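Local structure of putative nudix hydrolase family member (Chromobacterium violaceum, 3F13) at residues A128-R131 with N132-T135. The protein is a putative Nudix-family hydrolase that probably uses magnesium, as its relatives do, and whose substrate is not established. Sequence-based numbering, arbitrary orientation.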
# COMPACT_ATOMS: atom_id res chain seq x y z
N ALA B 128 -2.99 12.84 -13.87
CA ALA B 128 -3.17 14.30 -13.74
C ALA B 128 -4.64 14.67 -13.59
O ALA B 128 -4.98 15.53 -12.77
CB ALA B 128 -2.57 15.00 -14.93
N ARG B 129 -5.53 14.04 -14.37
CA ARG B 129 -6.98 14.26 -14.23
C ARG B 129 -7.44 13.83 -12.83
O ARG B 129 -8.12 14.58 -12.13
CB ARG B 129 -7.78 13.46 -15.26
CG ARG B 129 -8.13 14.18 -16.56
CD ARG B 129 -8.96 13.27 -17.51
NE ARG B 129 -8.08 12.48 -18.36
CZ ARG B 129 -8.13 11.16 -18.52
NH1 ARG B 129 -9.05 10.44 -17.88
NH2 ARG B 129 -7.24 10.56 -19.32
N LEU B 130 -7.09 12.61 -12.45
CA LEU B 130 -7.58 12.04 -11.18
C LEU B 130 -7.19 12.90 -9.99
O LEU B 130 -7.96 13.09 -9.06
CB LEU B 130 -7.01 10.63 -10.99
CG LEU B 130 -7.63 9.77 -9.89
CD1 LEU B 130 -9.14 9.70 -10.03
CD2 LEU B 130 -7.03 8.37 -9.96
N ARG B 131 -5.96 13.39 -10.01
CA ARG B 131 -5.43 14.25 -8.94
C ARG B 131 -6.38 15.43 -8.63
O ARG B 131 -6.44 15.90 -7.48
CB ARG B 131 -4.06 14.76 -9.40
CG ARG B 131 -3.07 15.24 -8.35
CD ARG B 131 -1.87 15.81 -9.17
NE ARG B 131 -0.65 16.15 -8.43
CZ ARG B 131 -0.52 17.21 -7.64
NH1 ARG B 131 -1.56 18.02 -7.44
NH2 ARG B 131 0.64 17.45 -7.02
N ASN B 132 -7.13 15.91 -9.63
CA ASN B 132 -7.99 17.10 -9.44
C ASN B 132 -9.44 16.71 -9.17
O ASN B 132 -10.23 17.58 -8.81
CB ASN B 132 -7.96 18.02 -10.67
CG ASN B 132 -6.61 18.72 -10.87
OD1 ASN B 132 -5.80 18.84 -9.96
ND2 ASN B 132 -6.36 19.16 -12.09
N GLU B 133 -9.77 15.43 -9.31
CA GLU B 133 -11.19 14.97 -9.26
C GLU B 133 -11.85 15.08 -7.88
O GLU B 133 -11.26 14.74 -6.86
CB GLU B 133 -11.34 13.53 -9.79
CG GLU B 133 -11.25 13.41 -11.34
CD GLU B 133 -11.30 11.97 -11.86
OE1 GLU B 133 -10.77 11.69 -12.97
OE2 GLU B 133 -11.86 11.10 -11.16
N GLU B 134 -13.11 15.53 -7.86
CA GLU B 134 -13.87 15.53 -6.63
C GLU B 134 -14.60 14.19 -6.50
O GLU B 134 -15.80 14.07 -6.80
CB GLU B 134 -14.85 16.74 -6.56
CG GLU B 134 -16.23 16.57 -7.24
CD GLU B 134 -16.92 17.91 -7.56
OE1 GLU B 134 -16.31 18.76 -8.26
OE2 GLU B 134 -18.08 18.13 -7.12
N THR B 135 -13.85 13.17 -6.08
CA THR B 135 -14.40 11.85 -5.78
C THR B 135 -13.66 11.30 -4.55
O THR B 135 -12.66 11.86 -4.15
CB THR B 135 -14.16 10.90 -6.93
OG1 THR B 135 -12.73 10.73 -7.13
CG2 THR B 135 -14.86 11.40 -8.22
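Two backbone bonds join Arg129 and Leu130 to Asn132 and Glu133. Asn132 N donates to Arg129 O at 3.0 Å, and Glu133 N reaches Leu130 O at the same 3.0 Å, with an N-H...O angle of 156°. Both link residues three apart, the spacing of a 3-10 turn.

Most of the side-chain contact is carried by Glu133, which folds back along helix 118-132. With CG anti to its carbonyl carbon (chi1 -75°) and the chain extended beyond, CG sits 3.4 Å from Arg129 O and the carboxylate lies over Leu130, where OE2 is 3.3 Å from the methyl CD1. Asn132 adds its CB, 3.7 Å from Arg129 O. The guanidinium of Arg129 is of opposite charge, but its NH1 is 5.4 Å from Glu133 OE1 and the two do not touch.

All this forms the corner between helices 118-132 and 136-157 of this probable Nudix hydrolase. Glu134 centres an inverse gamma turn, closed by a weak bond from Thr135 N to Glu133 O, and Thr135 is the N-cap of the second helix, its OG1 bonded to Gly138 N.

Beyond the turn, Leu130 packs on Leu141, Leu74 and Phe75. Arg142 NH1 bonds to Arg131 O and Glu133 O, while Arg131 NE forms a salt bridge with Glu24.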